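Local coordinates for protein phosphoribosylaminoimidazole carboxylase (Treponema denticola, PDB 5C5D) that catalyses the reversible carboxylation of 5-aminoimidazole ribonucleotide by carbon dioxide to 4-carboxy-5-aminoimidazole ribonucleotide in purine biosynthesis, at residues F28-A33 / L123-F128; V5-G10 / E19-E24; D38-A43 / S69-G74; E44-M49 / S73-G78. The protein carries 1 engineered substitution. All coordinates share one frame; numbering follows the deposited sequence. Where two conformers were deposited one is given.

Contact 1 (F28-A33 / L123-F128); sequences FGIEYA and LAARIF
Phe28 and Ala125 bring the two backbones nearest, their CA atoms 7.0 Å apart, where the turn that leads from helix 15-27 into strand 31-36 passes helix 117-129. Gly29 ends the first helix in a Schellman motif; its positive phi is a conformation that glycine adopts without strain, and it turns the chain so that Ile30 as well as Phe28 directs its side chain at the second helix. Residues 123-128 are regular helix, with Ala125 and Phe128 on the side facing the turn.

Ala125 CB is the meeting point. It lies over one face of the Phe28 ring, displaced toward the rim, 4.0 Å from the centroid and 16° off the ring normal, a CH-pi contact. The CG of Phe28 stands beside its own backbone N (chi1 -63°), which directs the ring toward the helix, and chi2 of -65° turns a face to this methyl. Ile30 reaches in with the end of its longer branch: CD1 comes 3.7 Å from Ala125 CB and also approaches the edge of the Phe128 ring, 4.2 Å from CD2 and near the ring plane. A small alanine therefore suits the centre, letting a ring face and a methyl end both come close to the helix.

Around this cluster, Val5 of strand 4-9 touches Ile30 and Phe128, while Tyr142 of helix 133-157 meets the Phe28 ring. The neighbouring Arg126 forms a salt bridge with Asp77 of a second subunit. With no hydrogen bond between the segments, the attraction is dispersive and hydrophobic, and its specificity lies in how face, edge and methyl fit together.

Contact 2 (V5-G10 / E19-E24); sequences VIILMG and EKIASE
Ile7 CD1 rests on the helix that follows its own strand, touching two successive residues: it is 3.9 Å from Ala22 CB and 4.0 Å from Ile21 CG2. The same methyl lies 3.9 Å from the backbone N of Ala22, so it is packed against the helix main chain as well. Alanine suits this point because its short side chain lets the strand residue come so near, with the CA atoms of Ile7 and Ala22 7.8 Å apart. Ile7 extends its longer branch fully (chi2 172°), which carries CD1 across to the helix. Ile21 meets it with the short CG2 branch.

The next shell widens the apolar layer. Ala18 of the same helix and Ile65 of strand 60-65 also touch Ile7, while Ile21 packs on Ile63 and on Pro117 of helix 117-129. On the far side of the helix, Glu19 O accepts from both Ser23 N and Ser23 OG, which come from opposite faces of the carbonyl plane.

These segments belong to the beta-alpha-beta unit of strand 4-9, helix 15-27 and strand 31-36, and the Ile7 side chain is about 8 Å from that of substrate-binding Asp14. Buried and without a hydrogen bond across it, the contact relies on two branched isoleucines fitting round a small alanine and on exclusion of water to seat the helix on the sheet.

Contact 3 (D38-A43 / S69-G74); sequences DAHKTA and SNALSG. Engineered in segment 38-43: Asp38 (natural residue Ser).
Loops of the substrate site, at the C-terminal ends of the parallel strands in this flavodoxin-like three-layer alpha/beta fold, supply both segments. Lys41 and Ser69 bind substrate, and Asp38 is an engineered residue at a substrate-binding position that is naturally serine. Ala39 points its methyl at the start of helix 72-79, where CB is 4.0 Å from Leu72 CA; the small side chains of Ala39 and Ala71 let the backbones approach, the CA atoms of Ala39 and Leu72 being 5.2 Å apart. Leu72, its CG anti to the backbone N (chi1 -176°), carries CD1 alongside Ala39, 4.2 Å from its CB and 4.1 Å from its N. The His40 ring meets Ala71 CB obliquely with its NE2 and CE1 corner, NE2 at 3.3 Å. Ala71 O has a weak hydrogen bond with His40 NE2 of a fourth subunit.

Each segment is braced internally. Asp38 forms an Asx turn and Asx motif: OD2 accepts from His40 N, which lies above the carboxylate plane, and from Lys41 N on its anti lone pair. Thr42 OG1 takes a bond from Asp38 N. Lys41 NZ bonds to Ser107 O of the fourth subunit. Across the contact, Asn70 caps helix 72-79 through OD1, which accepts from Ser73 N, and its ND2 gives a nearly straight hydrogen bond (165°) to Ser73 OG at 2.8 Å, with the oxygen 4° from the amide plane.

Contact 4 (E44-M49 / S73-G78); sequences EHVVSM and SGFVDG
Val46 and Val47 meet the ring of Phe75 where helix 43-54 lies beside helix 72-79, two helices of the alpha/beta fold that pack on its parallel sheet. Every close approach between the segments is apolar, and Phe75 is the partner in each. Val46 points CG1 at the edge of the ring, near its plane, 3.6 Å from CE2 and 4.0 Å from CD2. This branch is anti to the backbone N (chi1 169°), and the valine and the phenylalanine side chain run antiparallel, side by side. Val47 offers its other branch, CG2, obliquely to the ring at CZ, its side chain crossing that of Phe75 at about a right angle. Phenylalanine suits the place because its side chain, extended and ending in a flat ring, reaches from one helix to the other, the nearest CA atoms, those of Val46 and Val76, being 8.3 Å apart. The compact, branched valines supply neighbouring methyls to receive it.

Polar links lie outside this apolar patch. His45 NE2 bonds to Ile36 O at the end of strand 31-36, Asp77 OD2 to Ser110 N, and buried Ser73 OG to Thr64 OG1.

Phe75 also packs on His40 of a fourth subunit, while Val76 touches Leu8, Tyr62 and Thr64 of the sheet. Between the helices the ring keeps CG anti to the backbone N (chi1 -178°), carrying CZ to 3.9 Å from Val47 CG2.

Contacts 1 and 2 form a continuous part of the fold's interior: strands 4-9 and 31-36 are sheet neighbours, joined by a probable hydrogen bond from Ile7 N to Ala33 O, and both contacts are held by hydrocarbon alone. Contacts 3 and 4 have their centres about 15 to 16 Å from the centre of the chain, against 6 to 9 Å, yet their touching residues are mostly buried. They share helix 72-79, and Ala39 packs on Phe75 between them. In contact 3, at a subunit interface, mainly methyls and an imidazole touch, while polar bonds hold each segment at the substrate site; contact 4 is helix-to-helix. Leu8 and Leu72 connect the strand of contact 2 to both outer contacts.

Contact 1 (F28-A33 / L123-F128)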
loop_
_atom_site.group_PDB
_atom_site.type_symbol
_atom_site.label_atom_id
_atom_site.label_comp_id
_atom_site.label_asym_id
_atom_site.label_seq_id
_atom_site.Cartn_x
_atom_site.Cartn_y
_atom_site.Cartn_z
ATOM N N PHE D 28 -25.759 -8.503 26.090
ATOM C CA PHE D 28 -25.940 -9.960 25.956
ATOM C C PHE D 28 -26.037 -10.694 27.295
ATOM O O PHE D 28 -26.269 -11.915 27.326
ATOM C CB PHE D 28 -24.789 -10.584 25.155
ATOM C CG PHE D 28 -24.697 -10.107 23.732
ATOM C CD1 PHE D 28 -25.704 -10.386 22.836
ATOM C CD2 PHE D 28 -23.585 -9.401 23.282
ATOM C CE1 PHE D 28 -25.618 -9.953 21.528
ATOM C CE2 PHE D 28 -23.487 -8.972 21.967
ATOM C CZ PHE D 28 -24.512 -9.239 21.093
ATOM N N GLY D 29 -25.854 -9.969 28.394
ATOM C CA GLY D 29 -25.949 -10.555 29.717
ATOM C C GLY D 29 -24.710 -11.355 30.119
ATOM O O GLY D 29 -24.778 -12.303 30.917
ATOM N N ILE D 30 -23.571 -10.949 29.585
ATOM C CA ILE D 30 -22.304 -11.660 29.780
ATOM C C ILE D 30 -21.385 -10.875 30.708
ATOM O O ILE D 30 -21.058 -9.708 30.448
ATOM C CB ILE D 30 -21.589 -11.913 28.421
ATOM C CG1 ILE D 30 -22.419 -12.863 27.561
ATOM C CG2 ILE D 30 -20.190 -12.477 28.640
ATOM C CD1 ILE D 30 -22.033 -12.904 26.102
ATOM N N GLU D 31 -20.970 -11.520 31.797
ATOM C CA GLU D 31 -20.062 -10.877 32.737
ATOM C C GLU D 31 -18.725 -10.627 32.069
ATOM O O GLU D 31 -18.207 -11.499 31.347
ATOM C CB GLU D 31 -19.851 -11.728 34.000
ATOM C CG GLU D 31 -19.005 -11.007 35.067
ATOM C CD GLU D 31 -18.816 -11.797 36.362
ATOM O OE1 GLU D 31 -19.419 -12.878 36.536
ATOM O OE2 GLU D 31 -18.044 -11.311 37.206
ATOM N N TYR D 32 -18.130 -9.477 32.390
ATOM C CA TYR D 32 -16.803 -9.119 31.879
ATOM C C TYR D 32 -15.919 -8.564 33.007
ATOM O O TYR D 32 -16.404 -8.149 34.078
ATOM C CB TYR D 32 -16.899 -8.098 30.725
ATOM C CG TYR D 32 -17.483 -6.789 31.173
ATOM C CD1 TYR D 32 -16.693 -5.853 31.808
ATOM C CD2 TYR D 32 -18.817 -6.491 30.949
ATOM C CE1 TYR D 32 -17.223 -4.652 32.248
ATOM C CE2 TYR D 32 -19.352 -5.293 31.363
ATOM C CZ TYR D 32 -18.543 -4.379 32.024
ATOM O OH TYR D 32 -19.043 -3.169 32.462
ATOM N N ALA D 33 -14.615 -8.634 32.777
ATOM C CA ALA D 33 -13.630 -7.968 33.606
ATOM C C ALA D 33 -12.771 -7.141 32.686
ATOM O O ALA D 33 -12.480 -7.575 31.594
ATOM C CB ALA D 33 -12.799 -8.974 34.353
ATOM N N LEU D 123 -19.085 -11.825 18.628
ATOM C CA LEU D 123 -18.383 -13.083 18.405
ATOM C C LEU D 123 -18.252 -13.822 19.716
ATOM O O LEU D 123 -18.453 -15.031 19.768
ATOM C CB LEU D 123 -16.995 -12.866 17.797
ATOM C CG LEU D 123 -16.073 -14.105 17.751
ATOM C CD1 LEU D 123 -16.638 -15.194 16.883
ATOM C CD2 LEU D 123 -14.695 -13.715 17.256
ATOM N N ALA D 124 -17.869 -13.116 20.773
ATOM C CA ALA D 124 -17.745 -13.789 22.075
ATOM C C ALA D 124 -19.086 -14.440 22.448
ATOM O O ALA D 124 -19.146 -15.605 22.889
ATOM C CB ALA D 124 -17.312 -12.831 23.143
ATOM N N ALA D 125 -20.169 -13.688 22.313
ATOM C CA ALA D 125 -21.476 -14.222 22.666
ATOM C C ALA D 125 -21.788 -15.448 21.823
ATOM O O ALA D 125 -22.322 -16.445 22.330
ATOM C CB ALA D 125 -22.561 -13.127 22.494
ATOM N N ARG D 126 -21.454 -15.395 20.542
ATOM C CA ARG D 126 -21.784 -16.516 19.659
ATOM C C ARG D 126 -20.909 -17.733 19.915
ATOM O O ARG D 126 -21.340 -18.863 19.660
ATOM C CB ARG D 126 -21.727 -16.053 18.195
ATOM C CG ARG D 126 -22.843 -15.054 17.945
ATOM C CD ARG D 126 -22.749 -14.387 16.589
ATOM N NE ARG D 126 -23.134 -15.290 15.523
ATOM C CZ ARG D 126 -23.048 -14.982 14.241
ATOM N NH1 ARG D 126 -22.570 -13.799 13.882
ATOM N NH2 ARG D 126 -23.413 -15.862 13.320
ATOM N N ILE D 127 -19.711 -17.526 20.455
ATOM C CA ILE D 127 -18.874 -18.650 20.895
ATOM C C ILE D 127 -19.528 -19.361 22.078
ATOM O O ILE D 127 -19.682 -20.595 22.047
ATOM C CB ILE D 127 -17.446 -18.184 21.246
ATOM C CG1 ILE D 127 -16.668 -17.990 19.944
ATOM C CG2 ILE D 127 -16.747 -19.209 22.133
ATOM C CD1 ILE D 127 -15.466 -17.151 20.068
ATOM N N PHE D 128 -19.984 -18.617 23.090
ATOM C CA PHE D 128 -20.656 -19.263 24.227
ATOM C C PHE D 128 -21.969 -19.896 23.785
ATOM O O PHE D 128 -22.389 -20.917 24.348
ATOM C CB PHE D 128 -20.935 -18.282 25.368
ATOM C CG PHE D 128 -19.698 -17.658 25.972
ATOM C CD1 PHE D 128 -18.685 -18.442 26.530
ATOM C CD2 PHE D 128 -19.563 -16.287 26.009
ATOM C CE1 PHE D 128 -17.559 -17.849 27.103
ATOM C CE2 PHE D 128 -18.445 -15.696 26.575
ATOM C CZ PHE D 128 -17.439 -16.477 27.120
#

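Contact 2 (V5-G10 / E19-E24)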
loop_
_atom_site.group_PDB
_atom_site.type_symbol
_atom_site.label_atom_id
_atom_site.label_comp_id
_atom_site.label_asym_id
_atom_site.label_seq_id
_atom_site.Cartn_x
_atom_site.Cartn_y
_atom_site.Cartn_z
ATOM N N VAL D 5 -15.868 -12.940 30.247
ATOM C CA VAL D 5 -14.983 -12.420 29.233
ATOM C C VAL D 5 -14.009 -11.472 29.908
ATOM O O VAL D 5 -14.422 -10.523 30.556
ATOM C CB VAL D 5 -15.728 -11.655 28.137
ATOM C CG1 VAL D 5 -14.742 -11.017 27.158
ATOM C CG2 VAL D 5 -16.676 -12.567 27.384
ATOM N N ILE D 6 -12.724 -11.738 29.749
ATOM C CA ILE D 6 -11.700 -10.892 30.302
ATOM C C ILE D 6 -11.243 -9.989 29.177
ATOM O O ILE D 6 -10.722 -10.461 28.178
ATOM C CB ILE D 6 -10.503 -11.694 30.845
ATOM C CG1 ILE D 6 -10.943 -12.643 31.970
ATOM C CG2 ILE D 6 -9.420 -10.733 31.299
ATOM C CD1 ILE D 6 -11.461 -14.013 31.509
ATOM N N ILE D 7 -11.432 -8.690 29.371
ATOM C CA ILE D 7 -10.990 -7.691 28.404
ATOM C C ILE D 7 -9.686 -7.139 28.899
ATOM O O ILE D 7 -9.661 -6.450 29.921
ATOM C CB ILE D 7 -12.013 -6.565 28.246
ATOM C CG1 ILE D 7 -13.367 -7.153 27.869
ATOM C CG2 ILE D 7 -11.538 -5.564 27.181
ATOM C CD1 ILE D 7 -14.501 -6.131 27.887
ATOM N N LEU D 8 -8.592 -7.471 28.220
ATOM C CA LEU D 8 -7.254 -7.072 28.662
ATOM C C LEU D 8 -6.611 -6.144 27.653
ATOM O O LEU D 8 -6.467 -6.498 26.472
ATOM C CB LEU D 8 -6.372 -8.308 28.875
ATOM C CG LEU D 8 -4.911 -7.995 29.187
ATOM C CD1 LEU D 8 -4.744 -7.181 30.463
ATOM C CD2 LEU D 8 -4.127 -9.296 29.266
ATOM N N MET D 9 -6.239 -4.949 28.107
ATOM C CA MET D 9 -5.679 -3.954 27.209
ATOM C C MET D 9 -4.245 -3.605 27.615
ATOM O O MET D 9 -3.896 -3.663 28.792
ATOM C CB MET D 9 -6.555 -2.699 27.225
ATOM C CG MET D 9 -6.381 -1.901 28.465
ATOM S SD MET D 9 -7.640 -0.590 28.599
ATOM C CE MET D 9 -8.982 -1.530 29.302
ATOM N N GLY D 10 -3.433 -3.228 26.634
ATOM C CA GLY D 10 -2.026 -2.979 26.871
ATOM C C GLY D 10 -1.768 -1.670 27.563
ATOM O O GLY D 10 -0.741 -1.516 28.210
ATOM N N GLU D 19 -14.327 -0.103 26.696
ATOM C CA GLU D 19 -15.663 0.177 27.197
ATOM C C GLU D 19 -16.728 -0.115 26.152
ATOM O O GLU D 19 -17.844 -0.540 26.490
ATOM C CB GLU D 19 -15.765 1.640 27.659
ATOM C CG GLU D 19 -15.028 1.899 28.965
ATOM C CD GLU D 19 -14.964 3.376 29.350
ATOM O OE1 GLU D 19 -14.940 4.253 28.455
ATOM O OE2 GLU D 19 -14.936 3.649 30.561
ATOM N N LYS D 20 -16.408 0.112 24.883
ATOM C CA LYS D 20 -17.353 -0.203 23.821
ATOM C C LYS D 20 -17.635 -1.673 23.786
ATOM O O LYS D 20 -18.771 -2.091 23.557
ATOM C CB LYS D 20 -16.847 0.241 22.460
ATOM C CG LYS D 20 -16.969 1.735 22.262
ATOM C CD LYS D 20 -16.447 2.139 20.924
ATOM C CE LYS D 20 -16.780 3.564 20.647
ATOM N NZ LYS D 20 -16.789 3.749 19.194
ATOM N N ILE D 21 -16.596 -2.472 24.006
ATOM C CA ILE D 21 -16.777 -3.910 24.021
ATOM C C ILE D 21 -17.590 -4.327 25.234
ATOM O O ILE D 21 -18.509 -5.131 25.132
ATOM C CB ILE D 21 -15.423 -4.648 24.027
ATOM C CG1 ILE D 21 -14.645 -4.274 22.779
ATOM C CG2 ILE D 21 -15.633 -6.177 24.089
ATOM C CD1 ILE D 21 -13.182 -4.750 22.787
ATOM N N ALA D 22 -17.254 -3.771 26.390
ATOM C CA ALA D 22 -17.899 -4.186 27.628
ATOM C C ALA D 22 -19.374 -3.812 27.561
ATOM O O ALA D 22 -20.242 -4.590 27.943
ATOM C CB ALA D 22 -17.234 -3.546 28.828
ATOM N N SER D 23 -19.645 -2.617 27.045
ATOM C CA SER D 23 -21.014 -2.136 26.911
ATOM C C SER D 23 -21.845 -3.123 26.106
ATOM O O SER D 23 -22.988 -3.428 26.452
ATOM C CB SER D 23 -21.050 -0.757 26.237
ATOM O OG SER D 23 -20.557 0.228 27.118
ATOM N N GLU D 24 -21.268 -3.627 25.035
ATOM C CA GLU D 24 -22.019 -4.538 24.185
ATOM C C GLU D 24 -22.182 -5.896 24.886
ATOM O O GLU D 24 -23.248 -6.507 24.808
ATOM C CB GLU D 24 -21.335 -4.689 22.816
ATOM C CG GLU D 24 -22.285 -5.093 21.718
ATOM C CD GLU D 24 -23.238 -3.971 21.332
ATOM O OE1 GLU D 24 -23.150 -2.878 21.924
ATOM O OE2 GLU D 24 -24.060 -4.171 20.414
#

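Contact 3 (D38-A43 / S69-G74)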
loop_
_atom_site.group_PDB
_atom_site.type_symbol
_atom_site.label_atom_id
_atom_site.label_comp_id
_atom_site.label_asym_id
_atom_site.label_seq_id
_atom_site.Cartn_x
_atom_site.Cartn_y
_atom_site.Cartn_z
ATOM N N ASP D 38 0.688 -4.813 29.931
ATOM C CA ASP D 38 1.462 -4.783 28.713
ATOM C C ASP D 38 2.373 -5.995 28.607
ATOM O O ASP D 38 3.042 -6.376 29.566
ATOM C CB ASP D 38 2.288 -3.504 28.639
ATOM C CG ASP D 38 3.045 -3.393 27.344
ATOM O OD1 ASP D 38 2.415 -3.111 26.288
ATOM O OD2 ASP D 38 4.255 -3.658 27.364
ATOM N N ALA D 39 2.400 -6.599 27.418
ATOM C CA ALA D 39 3.171 -7.818 27.195
ATOM C C ALA D 39 4.672 -7.647 27.372
ATOM O O ALA D 39 5.336 -8.562 27.836
ATOM C CB ALA D 39 2.895 -8.353 25.796
ATOM N N HIS D 40 5.210 -6.503 26.978
ATOM C CA HIS D 40 6.672 -6.330 26.971
ATOM C C HIS D 40 7.227 -5.643 28.190
ATOM O O HIS D 40 8.363 -5.907 28.579
ATOM C CB HIS D 40 7.081 -5.559 25.736
ATOM C CG HIS D 40 6.830 -6.325 24.480
ATOM N ND1 HIS D 40 6.750 -5.739 23.239
ATOM C CD2 HIS D 40 6.644 -7.651 24.292
ATOM C CE1 HIS D 40 6.536 -6.678 22.336
ATOM N NE2 HIS D 40 6.478 -7.847 22.947
ATOM N N LYS D 41 6.422 -4.790 28.804
ATOM C CA LYS D 41 6.884 -4.005 29.945
ATOM C C LYS D 41 6.431 -4.598 31.282
ATOM O O LYS D 41 7.085 -4.387 32.305
ATOM C CB LYS D 41 6.395 -2.560 29.839
ATOM C CG LYS D 41 6.869 -1.795 28.621
ATOM C CD LYS D 41 6.352 -0.370 28.676
ATOM C CE LYS D 41 6.072 0.175 27.304
ATOM N NZ LYS D 41 5.372 1.464 27.415
ATOM N N THR D 42 5.325 -5.349 31.281
ATOM C CA THR D 42 4.799 -5.902 32.530
ATOM C C THR D 42 4.372 -7.358 32.338
ATOM O O THR D 42 3.274 -7.745 32.748
ATOM C CB THR D 42 3.597 -5.086 33.058
ATOM O OG1 THR D 42 2.504 -5.170 32.136
ATOM C CG2 THR D 42 3.943 -3.603 33.202
ATOM N N ALA D 43 5.254 -8.149 31.735
ATOM C CA ALA D 43 4.959 -9.551 31.410
ATOM C C ALA D 43 4.560 -10.347 32.630
ATOM O O ALA D 43 3.558 -11.073 32.609
ATOM C CB ALA D 43 6.151 -10.202 30.748
ATOM N N SER D 69 2.272 -2.097 17.266
ATOM C CA SER D 69 2.541 -3.500 17.020
ATOM C C SER D 69 1.957 -4.344 18.148
ATOM O O SER D 69 2.399 -4.274 19.300
ATOM C CB SER D 69 4.036 -3.732 16.888
ATOM O OG SER D 69 4.320 -5.098 16.646
ATOM N N ASN D 70 0.942 -5.122 17.811
ATOM C CA ASN D 70 0.228 -5.904 18.803
ATOM C C ASN D 70 0.944 -7.200 19.151
ATOM O O ASN D 70 0.856 -8.184 18.407
ATOM C CB ASN D 70 -1.162 -6.214 18.295
ATOM C CG ASN D 70 -1.960 -7.115 19.239
ATOM O OD1 ASN D 70 -1.554 -7.403 20.370
ATOM N ND2 ASN D 70 -3.118 -7.545 18.768
ATOM N N ALA D 71 1.651 -7.189 20.271
ATOM C CA ALA D 71 2.271 -8.399 20.810
ATOM C C ALA D 71 1.401 -9.023 21.897
ATOM O O ALA D 71 1.580 -10.189 22.231
ATOM C CB ALA D 71 3.636 -8.088 21.373
ATOM N N LEU D 72 0.451 -8.275 22.441
ATOM C CA LEU D 72 -0.368 -8.793 23.560
ATOM C C LEU D 72 -1.246 -9.961 23.158
ATOM O O LEU D 72 -1.351 -10.938 23.896
ATOM C CB LEU D 72 -1.242 -7.681 24.119
ATOM C CG LEU D 72 -2.085 -8.025 25.342
ATOM C CD1 LEU D 72 -1.242 -8.350 26.546
ATOM C CD2 LEU D 72 -2.992 -6.849 25.660
ATOM N N SER D 73 -1.880 -9.879 21.996
ATOM C CA SER D 73 -2.850 -10.899 21.648
ATOM C C SER D 73 -2.158 -12.274 21.525
ATOM O O SER D 73 -2.653 -13.260 22.064
ATOM C CB SER D 73 -3.613 -10.545 20.374
ATOM O OG SER D 73 -4.371 -9.348 20.568
ATOM N N GLY D 74 -1.013 -12.347 20.851
ATOM C CA GLY D 74 -0.292 -13.603 20.756
ATOM C C GLY D 74 0.250 -14.097 22.084
ATOM O O GLY D 74 0.291 -15.300 22.320
#

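Contact 4 (E44-M49 / S73-G78)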
loop_
_atom_site.group_PDB
_atom_site.type_symbol
_atom_site.label_atom_id
_atom_site.label_comp_id
_atom_site.label_asym_id
_atom_site.label_seq_id
_atom_site.Cartn_x
_atom_site.Cartn_y
_atom_site.Cartn_z
ATOM N N GLU D 44 5.350 -10.237 33.694
ATOM C CA GLU D 44 5.084 -10.996 34.911
ATOM C C GLU D 44 3.727 -10.648 35.497
ATOM O O GLU D 44 3.020 -11.520 36.006
ATOM C CB GLU D 44 6.164 -10.746 35.961
ATOM C CG GLU D 44 7.492 -11.394 35.659
ATOM C CD GLU D 44 8.500 -11.200 36.789
ATOM O OE1 GLU D 44 8.646 -10.055 37.273
ATOM O OE2 GLU D 44 9.134 -12.196 37.200
ATOM N N HIS D 45 3.373 -9.365 35.424
ATOM C CA HIS D 45 2.078 -8.900 35.890
ATOM C C HIS D 45 0.957 -9.538 35.046
ATOM O O HIS D 45 -0.057 -9.992 35.589
ATOM C CB HIS D 45 2.044 -7.368 35.832
ATOM C CG HIS D 45 0.676 -6.765 35.750
ATOM N ND1 HIS D 45 -0.152 -6.639 36.848
ATOM C CD2 HIS D 45 0.025 -6.172 34.720
ATOM C CE1 HIS D 45 -1.267 -6.028 36.486
ATOM N NE2 HIS D 45 -1.186 -5.733 35.201
ATOM N N VAL D 46 1.164 -9.600 33.735
ATOM C CA VAL D 46 0.166 -10.180 32.828
ATOM C C VAL D 46 0.047 -11.677 33.131
ATOM O O VAL D 46 -1.052 -12.192 33.264
ATOM C CB VAL D 46 0.508 -9.945 31.352
ATOM C CG1 VAL D 46 -0.382 -10.760 30.457
ATOM C CG2 VAL D 46 0.314 -8.477 30.969
ATOM N N VAL D 47 1.172 -12.367 33.267
ATOM C CA VAL D 47 1.146 -13.802 33.593
ATOM C C VAL D 47 0.415 -14.059 34.902
ATOM O O VAL D 47 -0.399 -14.972 35.004
ATOM C CB VAL D 47 2.567 -14.379 33.661
ATOM C CG1 VAL D 47 2.578 -15.782 34.316
ATOM C CG2 VAL D 47 3.138 -14.455 32.280
ATOM N N SER D 48 0.711 -13.266 35.924
ATOM C CA SER D 48 0.084 -13.453 37.220
ATOM C C SER D 48 -1.432 -13.322 37.112
ATOM O O SER D 48 -2.180 -14.129 37.678
ATOM C CB SER D 48 0.654 -12.455 38.226
ATOM O OG SER D 48 1.940 -12.880 38.612
ATOM N N MET D 49 -1.876 -12.321 36.365
ATOM C CA MET D 49 -3.291 -12.079 36.130
ATOM C C MET D 49 -3.934 -13.227 35.377
ATOM O O MET D 49 -5.015 -13.694 35.750
ATOM C CB MET D 49 -3.464 -10.797 35.330
ATOM C CG MET D 49 -4.868 -10.402 35.094
ATOM S SD MET D 49 -4.826 -9.135 33.821
ATOM C CE MET D 49 -3.875 -7.898 34.696
ATOM N N SER D 73 -1.880 -9.879 21.996
ATOM C CA SER D 73 -2.850 -10.899 21.648
ATOM C C SER D 73 -2.158 -12.274 21.525
ATOM O O SER D 73 -2.653 -13.260 22.064
ATOM C CB SER D 73 -3.613 -10.545 20.374
ATOM O OG SER D 73 -4.371 -9.348 20.568
ATOM N N GLY D 74 -1.013 -12.347 20.851
ATOM C CA GLY D 74 -0.292 -13.603 20.756
ATOM C C GLY D 74 0.250 -14.097 22.084
ATOM O O GLY D 74 0.291 -15.300 22.320
ATOM N N PHE D 75 0.699 -13.184 22.935
ATOM C CA PHE D 75 1.233 -13.543 24.244
ATOM C C PHE D 75 0.184 -14.218 25.087
ATOM O O PHE D 75 0.403 -15.280 25.652
ATOM C CB PHE D 75 1.735 -12.289 24.920
ATOM C CG PHE D 75 2.350 -12.525 26.258
ATOM C CD1 PHE D 75 3.644 -12.992 26.358
ATOM C CD2 PHE D 75 1.641 -12.275 27.412
ATOM C CE1 PHE D 75 4.223 -13.209 27.598
ATOM C CE2 PHE D 75 2.221 -12.489 28.665
ATOM C CZ PHE D 75 3.507 -12.950 28.748
ATOM N N VAL D 76 -0.982 -13.598 25.139
ATOM C CA VAL D 76 -2.084 -14.149 25.910
ATOM C C VAL D 76 -2.564 -15.451 25.274
ATOM O O VAL D 76 -2.783 -16.439 25.959
ATOM C CB VAL D 76 -3.245 -13.154 25.994
ATOM C CG1 VAL D 76 -4.489 -13.788 26.624
ATOM C CG2 VAL D 76 -2.823 -11.901 26.779
ATOM N N ASP D 77 -2.744 -15.448 23.954
ATOM C CA ASP D 77 -3.175 -16.656 23.264
ATOM C C ASP D 77 -2.222 -17.844 23.465
ATOM O O ASP D 77 -2.656 -19.002 23.580
ATOM C CB ASP D 77 -3.330 -16.387 21.773
ATOM C CG ASP D 77 -4.105 -17.456 21.107
ATOM O OD1 ASP D 77 -5.358 -17.385 21.139
ATOM O OD2 ASP D 77 -3.450 -18.377 20.581
ATOM N N GLY D 78 -0.921 -17.581 23.545
ATOM C CA GLY D 78 0.027 -18.650 23.792
ATOM C C GLY D 78 0.016 -19.187 25.212
ATOM O O GLY D 78 0.504 -20.282 25.467
#